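Local coordinates for cell wall surface anchor protein (Streptococcus agalactiae, PDB 4Z1P), which probably acts as a cell-wall-attached adhesin of the antigen I/II family on the streptococcal surface, at residues R218-F223 and F319-K324; T177-H182 and E210-P215; E224-D229 and R277-F282. One frame throughout, in Å; residues are numbered along the deposited sequence.

Contact 1. Residues R218-F223 and F319-K324; sequences RGYDLF and FVNGNK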
loop_
_atom_site.group_PDB
_atom_site.type_symbol
_atom_site.label_atom_id
_atom_site.label_comp_id
_atom_site.label_asym_id
_atom_site.label_seq_id
_atom_site.Cartn_x
_atom_site.Cartn_y
_atom_site.Cartn_z
ATOM N N ARG A 218 -8.901 -1.517 -5.013
ATOM C CA ARG A 218 -7.690 -1.751 -4.210
ATOM C C ARG A 218 -6.785 -2.826 -4.830
ATOM O O ARG A 218 -7.250 -3.660 -5.565
ATOM C CB ARG A 218 -8.085 -2.165 -2.827
ATOM C CG ARG A 218 -8.874 -3.442 -2.756
ATOM C CD ARG A 218 -9.140 -3.741 -1.316
ATOM N NE ARG A 218 -9.896 -4.971 -1.238
ATOM C CZ ARG A 218 -11.215 -5.055 -1.339
ATOM N NH1 ARG A 218 -11.946 -3.957 -1.478
ATOM N NH2 ARG A 218 -11.793 -6.259 -1.296
ATOM N N GLY A 219 -5.505 -2.826 -4.469
ATOM C CA GLY A 219 -4.551 -3.742 -5.038
ATOM C C GLY A 219 -4.174 -4.887 -4.144
ATOM O O GLY A 219 -3.085 -5.401 -4.261
ATOM N N TYR A 220 -5.046 -5.255 -3.193
ATOM C CA TYR A 220 -4.759 -6.315 -2.248
ATOM C C TYR A 220 -6.057 -6.948 -1.802
ATOM O O TYR A 220 -7.091 -6.308 -1.863
ATOM C CB TYR A 220 -4.022 -5.757 -1.014
ATOM C CG TYR A 220 -4.805 -4.642 -0.393
ATOM C CD1 TYR A 220 -4.686 -3.325 -0.873
ATOM C CD2 TYR A 220 -5.697 -4.889 0.637
ATOM C CE1 TYR A 220 -5.436 -2.288 -0.349
ATOM C CE2 TYR A 220 -6.469 -3.851 1.187
ATOM C CZ TYR A 220 -6.349 -2.567 0.712
ATOM O OH TYR A 220 -7.128 -1.545 1.227
ATOM N N ASP A 221 -5.969 -8.160 -1.307
ATOM C CA ASP A 221 -7.106 -8.778 -0.634
ATOM C C ASP A 221 -7.081 -8.587 0.866
ATOM O O ASP A 221 -5.988 -8.410 1.512
ATOM C CB ASP A 221 -7.117 -10.260 -0.964
ATOM C CG ASP A 221 -7.166 -10.489 -2.469
ATOM O OD1 ASP A 221 -7.977 -9.831 -3.178
ATOM O OD2 ASP A 221 -6.340 -11.261 -2.957
ATOM N N LEU A 222 -8.277 -8.643 1.432
ATOM C CA LEU A 222 -8.430 -8.500 2.863
ATOM C C LEU A 222 -8.151 -9.794 3.540
ATOM O O LEU A 222 -8.664 -10.842 3.116
ATOM C CB LEU A 222 -9.845 -8.100 3.198
ATOM C CG LEU A 222 -10.191 -6.677 2.828
ATOM C CD1 LEU A 222 -11.656 -6.445 3.186
ATOM C CD2 LEU A 222 -9.293 -5.710 3.610
ATOM N N PHE A 223 -7.373 -9.714 4.607
ATOM C CA PHE A 223 -7.233 -10.828 5.532
ATOM C C PHE A 223 -7.486 -10.536 7.019
ATOM O O PHE A 223 -7.632 -11.467 7.787
ATOM C CB PHE A 223 -5.886 -11.467 5.339
ATOM C CG PHE A 223 -4.738 -10.595 5.710
ATOM C CD1 PHE A 223 -4.273 -10.575 7.018
ATOM C CD2 PHE A 223 -4.092 -9.852 4.744
ATOM C CE1 PHE A 223 -3.206 -9.770 7.379
ATOM C CE2 PHE A 223 -3.013 -9.025 5.090
ATOM C CZ PHE A 223 -2.571 -8.992 6.409
ATOM N N PHE A 319 -8.046 -2.805 13.278
ATOM C CA PHE A 319 -6.955 -3.382 12.491
ATOM C C PHE A 319 -7.485 -3.798 11.133
ATOM O O PHE A 319 -8.483 -4.531 11.048
ATOM C CB PHE A 319 -6.369 -4.615 13.173
ATOM C CG PHE A 319 -5.755 -4.339 14.507
ATOM C CD1 PHE A 319 -6.561 -4.118 15.621
ATOM C CD2 PHE A 319 -4.377 -4.324 14.656
ATOM C CE1 PHE A 319 -6.001 -3.872 16.860
ATOM C CE2 PHE A 319 -3.800 -4.045 15.879
ATOM C CZ PHE A 319 -4.622 -3.842 16.999
ATOM N N VAL A 320 -6.815 -3.369 10.068
ATOM C CA VAL A 320 -7.099 -3.872 8.737
ATOM C C VAL A 320 -5.740 -4.223 8.084
ATOM O O VAL A 320 -4.858 -3.379 8.021
ATOM C CB VAL A 320 -7.928 -2.893 7.897
ATOM C CG1 VAL A 320 -7.300 -1.505 7.814
ATOM C CG2 VAL A 320 -8.152 -3.428 6.487
ATOM N N ASN A 321 -5.590 -5.503 7.723
ATOM C CA ASN A 321 -4.372 -6.067 7.143
ATOM C C ASN A 321 -3.154 -5.557 7.856
ATOM O O ASN A 321 -2.187 -5.157 7.237
ATOM C CB ASN A 321 -4.317 -5.742 5.647
ATOM C CG ASN A 321 -5.233 -6.606 4.827
ATOM O OD1 ASN A 321 -6.209 -7.261 5.337
ATOM N ND2 ASN A 321 -4.976 -6.596 3.529
ATOM N N GLY A 322 -3.212 -5.600 9.177
ATOM C CA GLY A 322 -2.088 -5.301 10.036
ATOM C C GLY A 322 -1.903 -3.850 10.345
ATOM O O GLY A 322 -1.008 -3.512 11.097
ATOM N N ASN A 323 -2.736 -2.973 9.782
ATOM C CA ASN A 323 -2.634 -1.553 10.009
ATOM C C ASN A 323 -3.580 -1.151 11.159
ATOM O O ASN A 323 -4.770 -1.383 11.040
ATOM C CB ASN A 323 -3.082 -0.798 8.780
ATOM C CG ASN A 323 -2.162 -1.034 7.617
ATOM O OD1 ASN A 323 -1.095 -0.387 7.519
ATOM N ND2 ASN A 323 -2.490 -2.042 6.804
ATOM N N LYS A 324 -3.025 -0.599 12.243
ATOM C CA LYS A 324 -3.776 -0.269 13.459
ATOM C C LYS A 324 -4.102 1.185 13.480
ATOM O O LYS A 324 -3.230 2.023 13.252
ATOM C CB LYS A 324 -2.946 -0.602 14.723
ATOM C CG LYS A 324 -3.669 -0.286 16.051
ATOM C CD LYS A 324 -2.787 -0.701 17.227
ATOM C CE LYS A 324 -3.159 0.069 18.444
ATOM N NZ LYS A 324 -2.543 -0.568 19.654
#
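One face of the Phe223 ring carries the side-chain amide of Asn321, stacked almost parallel to it with the two planes 18° apart. Asn321 CG sits 3.3 Å from Phe223 CE2, and OD1 lies over the ring's rim. The backbone adds to this face, since Asn321 CA lies 4.0 Å from the centroid of the Phe223 ring in a CH-pi contact. Tyr220 meets the same amide more steeply: its CD2 comes to 3.4 Å from Asn321 ND2, while one face of the tyrosine ring is covered by Arg218 CD.

Within this aromatic setting the amide is held at both ends. Asn321 ND2 donates to Asp221 O (2.9 Å), which lies close to the amide plane, and Asn321 OD1 receives a nearly straight bond from Phe223 N (2.8 Å, 169° at the hydrogen). With chi1 at -77°, CG stands opposite the Asn321 carbonyl carbon, and the amide reaches toward the 218-223 loop from the type I' turn, Val320 to Asn323, of the beta hairpin that joins strands 311-320 and 323-333. The Asn323 side chain braces that turn, ND2 bonding back to Val320 O at 3.0 Å. On the buried side, Leu222 CD2 packs against Val320 CG2 at 3.8 Å.

Outside the two segments, Glu224 supplies its N-H as a further donor to Asn321 OD1, and its carboxylate accepts from Gly322 N. The carboxylate of Asp221 turns to Arg292. Because the Asn321 nitrogen faces a carbonyl and its oxygen faces backbone N-H groups, the amide's sense of rotation is chemically fixed, and this buried polar group is satisfied where turn and loop meet.

Contact 2. Residues T177-H182 and E210-P215; sequences TTPEVH and EGWVVP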
loop_
_atom_site.group_PDB
_atom_site.type_symbol
_atom_site.label_atom_id
_atom_site.label_comp_id
_atom_site.label_asym_id
_atom_site.label_seq_id
_atom_site.Cartn_x
_atom_site.Cartn_y
_atom_site.Cartn_z
ATOM N N THR A 177 -4.132 4.849 0.922
ATOM C CA THR A 177 -5.348 5.050 1.732
ATOM C C THR A 177 -5.012 4.694 3.149
ATOM O O THR A 177 -4.653 3.554 3.475
ATOM C CB THR A 177 -6.506 4.219 1.232
ATOM O OG1 THR A 177 -6.115 2.837 1.212
ATOM C CG2 THR A 177 -7.011 4.685 -0.207
ATOM N N THR A 178 -5.107 5.693 4.008
ATOM C CA THR A 178 -4.876 5.512 5.420
ATOM C C THR A 178 -6.263 5.182 6.040
ATOM O O THR A 178 -7.189 5.957 5.918
ATOM C CB THR A 178 -4.320 6.820 6.043
ATOM O OG1 THR A 178 -2.945 6.989 5.671
ATOM C CG2 THR A 178 -4.391 6.758 7.596
ATOM N N PRO A 179 -6.371 4.066 6.730
ATOM C CA PRO A 179 -7.662 3.777 7.367
ATOM C C PRO A 179 -7.991 4.740 8.469
ATOM O O PRO A 179 -7.091 5.286 9.099
ATOM C CB PRO A 179 -7.493 2.377 7.912
ATOM C CG PRO A 179 -6.313 1.796 7.191
ATOM C CD PRO A 179 -5.451 2.922 6.774
ATOM N N GLU A 180 -9.287 4.967 8.670
ATOM C CA GLU A 180 -9.811 5.850 9.695
ATOM C C GLU A 180 -11.084 5.224 10.299
ATOM O O GLU A 180 -11.875 4.625 9.571
ATOM C CB GLU A 180 -10.193 7.132 9.015
ATOM C CG GLU A 180 -10.491 8.257 9.957
ATOM C CD GLU A 180 -11.079 9.455 9.219
ATOM O OE1 GLU A 180 -11.227 9.392 7.968
ATOM O OE2 GLU A 180 -11.369 10.456 9.886
ATOM N N VAL A 181 -11.257 5.351 11.614
ATOM C CA VAL A 181 -12.427 4.756 12.326
ATOM C C VAL A 181 -12.936 5.732 13.350
ATOM O O VAL A 181 -12.175 6.605 13.808
ATOM C CB VAL A 181 -12.047 3.485 13.114
ATOM C CG1 VAL A 181 -11.832 2.324 12.180
ATOM C CG2 VAL A 181 -10.825 3.670 14.003
ATOM N N HIS A 182 -14.195 5.575 13.772
ATOM C CA HIS A 182 -14.782 6.530 14.699
ATOM C C HIS A 182 -15.545 5.758 15.757
ATOM O O HIS A 182 -15.968 4.636 15.510
ATOM C CB HIS A 182 -15.763 7.469 13.973
ATOM C CG HIS A 182 -15.112 8.279 12.920
ATOM N ND1 HIS A 182 -14.222 9.287 13.214
ATOM C CD2 HIS A 182 -15.136 8.177 11.567
ATOM C CE1 HIS A 182 -13.735 9.788 12.088
ATOM N NE2 HIS A 182 -14.296 9.150 11.076
ATOM N N GLU A 210 -17.541 2.688 14.153
ATOM C CA GLU A 210 -17.723 2.873 12.713
ATOM C C GLU A 210 -16.452 2.369 12.055
ATOM O O GLU A 210 -15.396 3.030 12.083
ATOM C CB GLU A 210 -17.958 4.346 12.337
ATOM C CG GLU A 210 -19.219 4.945 12.912
ATOM C CD GLU A 210 -19.313 6.475 12.693
ATOM O OE1 GLU A 210 -19.739 7.146 13.665
ATOM O OE2 GLU A 210 -18.942 6.963 11.578
ATOM N N GLY A 211 -16.529 1.185 11.479
ATOM C CA GLY A 211 -15.381 0.651 10.725
ATOM C C GLY A 211 -15.001 1.425 9.493
ATOM O O GLY A 211 -15.791 2.185 8.913
ATOM N N TRP A 212 -13.769 1.211 9.046
ATOM C CA TRP A 212 -13.340 1.892 7.803
ATOM C C TRP A 212 -13.910 1.185 6.613
ATOM O O TRP A 212 -14.022 -0.068 6.612
ATOM C CB TRP A 212 -11.831 1.818 7.689
ATOM C CG TRP A 212 -11.266 2.521 6.531
ATOM C CD1 TRP A 212 -11.431 3.829 6.207
ATOM C CD2 TRP A 212 -10.341 1.977 5.592
ATOM N NE1 TRP A 212 -10.681 4.139 5.073
ATOM C CE2 TRP A 212 -9.984 3.022 4.696
ATOM C CE3 TRP A 212 -9.792 0.724 5.415
ATOM C CZ2 TRP A 212 -9.150 2.821 3.641
ATOM C CZ3 TRP A 212 -8.958 0.520 4.354
ATOM C CH2 TRP A 212 -8.648 1.546 3.477
ATOM N N VAL A 213 -14.269 1.948 5.588
ATOM C CA VAL A 213 -14.701 1.341 4.359
ATOM C C VAL A 213 -13.470 1.048 3.458
ATOM O O VAL A 213 -12.809 1.997 2.906
ATOM C CB VAL A 213 -15.765 2.185 3.595
ATOM C CG1 VAL A 213 -16.170 1.507 2.273
ATOM C CG2 VAL A 213 -17.005 2.433 4.445
ATOM N N VAL A 214 -13.176 -0.242 3.294
ATOM C CA VAL A 214 -12.120 -0.665 2.389
ATOM C C VAL A 214 -12.656 -0.350 0.990
ATOM O O VAL A 214 -13.735 -0.847 0.601
ATOM C CB VAL A 214 -11.784 -2.127 2.552
ATOM C CG1 VAL A 214 -10.616 -2.480 1.665
ATOM C CG2 VAL A 214 -11.383 -2.462 3.988
ATOM N N PRO A 215 -11.956 0.507 0.245
ATOM C CA PRO A 215 -12.522 0.902 -1.061
ATOM C C PRO A 215 -12.371 -0.152 -2.171
ATOM O O PRO A 215 -11.474 -1.033 -2.170
ATOM C CB PRO A 215 -11.718 2.176 -1.402
ATOM C CG PRO A 215 -10.342 1.840 -0.888
ATOM C CD PRO A 215 -10.583 1.051 0.416
#
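Trp212 lies along the 177-182 backbone, and from its first side-chain atom to its far rim it is in contact with that segment. CB comes to 3.4 Å from Glu180 O. CG stands opposite the Trp212 backbone N (chi1 -177°), which carries the ring across to the 177-182 segment. Next on the pyrrole side, CD1 lies 3.5 Å from Glu180 N, with that N over the ring face. Pro179 CA sits over the centre of the five-membered ring at 3.6 Å, only 9° off the normal, in a CH-pi contact. At the ring fusion CD2 meets Pro179 CB (3.7 Å), and CE3 and CZ3 continue along the proline ring. At the tip, CH2 has Thr177 OG1 3.6 Å away, near the indole plane at its edge; that hydroxyl also makes a weak hydrogen bond to Val24 O. Val214 N lies over the opposite face, near the rim, and Phe318 and Val320 add apolar cover.

At the other end the backbones come together. Glu210 N donates to His182 O at 2.8 Å, and His182 N returns a longer bond to Glu210 O at 3.3 Å. The Glu210 carboxylate rests against His182 CB, while the imidazole ND1 is engaged by Glu328.

His182 and Glu210 thus form an antiparallel hydrogen-bonded pair where strands 182-186 and 204-210 meet, at the edge of a four-stranded sheet. The Trp212-Pro179 packing continues the contact beyond the ladder, along the link from strand 165-177 into the immunoglobulin-like beta sandwich expected of an antigen I/II C-terminal domain.

Contact 3. Residues E224-D229 and R277-F282; sequences EYKFVD and RYELAF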
loop_
_atom_site.group_PDB
_atom_site.type_symbol
_atom_site.label_atom_id
_atom_site.label_comp_id
_atom_site.label_asym_id
_atom_site.label_seq_id
_atom_site.Cartn_x
_atom_site.Cartn_y
_atom_site.Cartn_z
ATOM N N GLU A 224 -7.522 -9.261 7.425
ATOM C CA GLU A 224 -7.813 -8.889 8.783
ATOM C C GLU A 224 -8.699 -7.674 8.755
ATOM O O GLU A 224 -8.396 -6.724 8.066
ATOM C CB GLU A 224 -6.548 -8.561 9.554
ATOM C CG GLU A 224 -6.772 -7.940 10.917
ATOM C CD GLU A 224 -5.498 -7.726 11.697
ATOM O OE1 GLU A 224 -4.541 -7.211 11.108
ATOM O OE2 GLU A 224 -5.443 -8.058 12.908
ATOM N N TYR A 225 -9.818 -7.729 9.487
ATOM C CA TYR A 225 -10.673 -6.571 9.671
ATOM C C TYR A 225 -11.268 -6.750 11.058
ATOM O O TYR A 225 -12.121 -7.599 11.266
ATOM C CB TYR A 225 -11.699 -6.483 8.534
ATOM C CG TYR A 225 -12.583 -5.244 8.510
ATOM C CD1 TYR A 225 -13.604 -5.031 9.470
ATOM C CD2 TYR A 225 -12.413 -4.273 7.536
ATOM C CE1 TYR A 225 -14.380 -3.888 9.419
ATOM C CE2 TYR A 225 -13.192 -3.148 7.464
ATOM C CZ TYR A 225 -14.201 -2.970 8.423
ATOM O OH TYR A 225 -14.971 -1.808 8.364
ATOM N N LYS A 226 -10.781 -6.011 12.049
ATOM C CA LYS A 226 -11.245 -6.297 13.382
ATOM C C LYS A 226 -11.230 -5.119 14.279
ATOM O O LYS A 226 -10.506 -4.165 14.035
ATOM C CB LYS A 226 -10.428 -7.427 13.962
ATOM C CG LYS A 226 -9.184 -7.035 14.646
ATOM C CD LYS A 226 -8.561 -8.251 15.337
ATOM C CE LYS A 226 -7.186 -7.849 15.790
ATOM N NZ LYS A 226 -6.401 -8.937 16.410
ATOM N N PHE A 227 -12.101 -5.152 15.288
ATOM C CA PHE A 227 -12.160 -4.124 16.313
ATOM C C PHE A 227 -11.727 -4.718 17.634
ATOM O O PHE A 227 -12.124 -5.812 17.957
ATOM C CB PHE A 227 -13.602 -3.638 16.513
ATOM C CG PHE A 227 -14.321 -3.235 15.253
ATOM C CD1 PHE A 227 -14.943 -4.174 14.439
ATOM C CD2 PHE A 227 -14.475 -1.919 14.943
ATOM C CE1 PHE A 227 -15.676 -3.787 13.305
ATOM C CE2 PHE A 227 -15.215 -1.524 13.827
ATOM C CZ PHE A 227 -15.802 -2.460 13.005
ATOM N N VAL A 228 -10.903 -3.991 18.388
ATOM C CA VAL A 228 -10.579 -4.316 19.771
ATOM C C VAL A 228 -11.018 -3.124 20.667
ATOM O O VAL A 228 -10.584 -2.010 20.494
ATOM C CB VAL A 228 -9.083 -4.648 19.967
ATOM C CG1 VAL A 228 -8.817 -5.050 21.405
ATOM C CG2 VAL A 228 -8.635 -5.769 19.020
ATOM N N ASP A 229 -11.942 -3.350 21.609
ATOM C CA ASP A 229 -12.487 -2.244 22.422
ATOM C C ASP A 229 -12.143 -2.596 23.870
ATOM O O ASP A 229 -12.422 -3.700 24.337
ATOM C CB ASP A 229 -13.989 -2.144 22.194
ATOM C CG ASP A 229 -14.582 -0.892 22.818
ATOM O OD1 ASP A 229 -14.484 -0.737 24.073
ATOM O OD2 ASP A 229 -15.077 -0.058 22.049
ATOM N N ARG A 277 -11.515 -6.552 27.835
ATOM C CA ARG A 277 -11.131 -6.660 26.415
ATOM C C ARG A 277 -12.159 -7.361 25.552
ATOM O O ARG A 277 -12.348 -8.580 25.614
ATOM C CB ARG A 277 -9.781 -7.357 26.255
ATOM C CG ARG A 277 -9.227 -7.188 24.834
ATOM C CD ARG A 277 -8.106 -8.180 24.575
ATOM N NE ARG A 277 -7.496 -7.985 23.261
ATOM C CZ ARG A 277 -7.818 -8.655 22.165
ATOM N NH1 ARG A 277 -8.769 -9.612 22.159
ATOM N NH2 ARG A 277 -7.152 -8.378 21.059
ATOM N N TYR A 278 -12.786 -6.576 24.683
ATOM C CA TYR A 278 -13.701 -7.070 23.659
ATOM C C TYR A 278 -12.982 -7.115 22.285
ATOM O O TYR A 278 -12.188 -6.230 22.001
ATOM C CB TYR A 278 -14.831 -6.046 23.579
ATOM C CG TYR A 278 -15.770 -6.217 22.427
ATOM C CD1 TYR A 278 -15.487 -5.644 21.199
ATOM C CD2 TYR A 278 -16.927 -6.977 22.534
ATOM C CE1 TYR A 278 -16.309 -5.799 20.123
ATOM C CE2 TYR A 278 -17.783 -7.123 21.438
ATOM C CZ TYR A 278 -17.463 -6.512 20.238
ATOM O OH TYR A 278 -18.291 -6.599 19.171
ATOM N N GLU A 279 -13.220 -8.147 21.471
ATOM C CA GLU A 279 -12.736 -8.131 20.089
ATOM C C GLU A 279 -13.791 -8.705 19.236
ATOM O O GLU A 279 -14.397 -9.743 19.593
ATOM C CB GLU A 279 -11.467 -8.946 19.947
ATOM C CG GLU A 279 -11.067 -9.151 18.505
ATOM C CD GLU A 279 -9.925 -10.115 18.421
ATOM O OE1 GLU A 279 -10.129 -11.188 17.814
ATOM O OE2 GLU A 279 -8.873 -9.785 18.988
ATOM N N LEU A 280 -14.046 -8.040 18.129
ATOM C CA LEU A 280 -14.842 -8.601 17.081
ATOM C C LEU A 280 -13.970 -8.686 15.817
ATOM O O LEU A 280 -13.419 -7.648 15.348
ATOM C CB LEU A 280 -16.064 -7.757 16.822
ATOM C CG LEU A 280 -16.984 -8.375 15.746
ATOM C CD1 LEU A 280 -18.459 -7.998 15.893
ATOM C CD2 LEU A 280 -16.516 -8.089 14.320
ATOM N N ALA A 281 -13.857 -9.885 15.248
ATOM C CA ALA A 281 -12.934 -10.110 14.126
ATOM C C ALA A 281 -13.623 -10.808 13.023
ATOM O O ALA A 281 -14.338 -11.815 13.244
ATOM C CB ALA A 281 -11.698 -10.904 14.564
ATOM N N PHE A 282 -13.428 -10.289 11.814
ATOM C CA PHE A 282 -13.913 -10.995 10.656
ATOM C C PHE A 282 -13.037 -12.181 10.323
ATOM O O PHE A 282 -11.808 -12.171 10.472
ATOM C CB PHE A 282 -14.035 -10.060 9.456
ATOM C CG PHE A 282 -15.307 -9.300 9.451
ATOM C CD1 PHE A 282 -15.461 -8.173 10.228
ATOM C CD2 PHE A 282 -16.386 -9.734 8.675
ATOM C CE1 PHE A 282 -16.657 -7.445 10.206
ATOM C CE2 PHE A 282 -17.591 -9.056 8.686
ATOM C CZ PHE A 282 -17.740 -7.897 9.445
HETATM O O HOH W 1 -10.158 -10.136 11.013
#
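Lys226 sends CG between its own N and carbonyl carbon (chi1 87°) and then runs extended, while Glu279 starts with CG opposite its N (chi1 170°) and also stretches out; the two chains therefore converge above one face of an antiparallel beta ladder. The ladder pairs strands 225-229 and 277-282, at 172° to each other, inside the five-stranded sheet of a beta sandwich. Backbone bonds alternate along it, as where Phe227 N donates to Leu280 O at 2.8 Å and Leu280 N answers to Phe227 O.

On the face of Lys226, Val228, Glu279 and Ala281 a salt-bridge network forms. Arg277 grips Glu279 end-on with both terminal nitrogens on a single oxygen: NH2 is 3.0 Å and NH1 3.2 Å from Glu279 OE2, which lies at the edge of the guanidinium, near its plane. Lys226 NZ adds a long ion pair to the same Glu279 OE2 at 3.7 Å and another long one to Glu224. The negative charge would be expected to offset the proximity of the lysine and the arginine. Val228 supports the group from beneath, CG1 lying over one guanidinium face and CG2 3.6 Å from Arg277 NH2.

The face of Phe227, Asp229, Tyr278 and Leu280 is buried. Strands 298-306 and 236-245 of the facing sheet cover much of it; Tyr278 OH bonds to Asp300 and Asp241, and the Asp229 carboxylate to Asn314. Near the end of the ladder Tyr225 and Phe282 lie side by side, their CD1 atoms 3.7 Å apart. Beyond the last direct bond, Phe282 N to Tyr225 O, a water takes over: it accepts from Tyr225 N at 2.9 Å and donates to Phe282 O at 2.7 Å.

Leaving strand 165-177, the chain first closes contact 2, where 210-215 returns beside 177-182 after the antiparallel strands 182-186 and 204-210. It then enters the loop that opens contact 1 at 218-223 and runs directly into 224-229. Contact 3 closes next, at 277-282, nested inside the longer loop that contact 1 completes at 319-324; contact 2 precedes both in series. Phe319 O and Lys226 N join contacts 1 and 3. Tyr225 OH reaches Trp212 O, tying contact 3 to contact 2, and Pro179 packs on Val320 between contacts 2 and 1. Contact 2 ties the link after strand 165-177 to the start of the C-terminal sandwich, while contacts 1 and 3 hold its five-stranded sheet together.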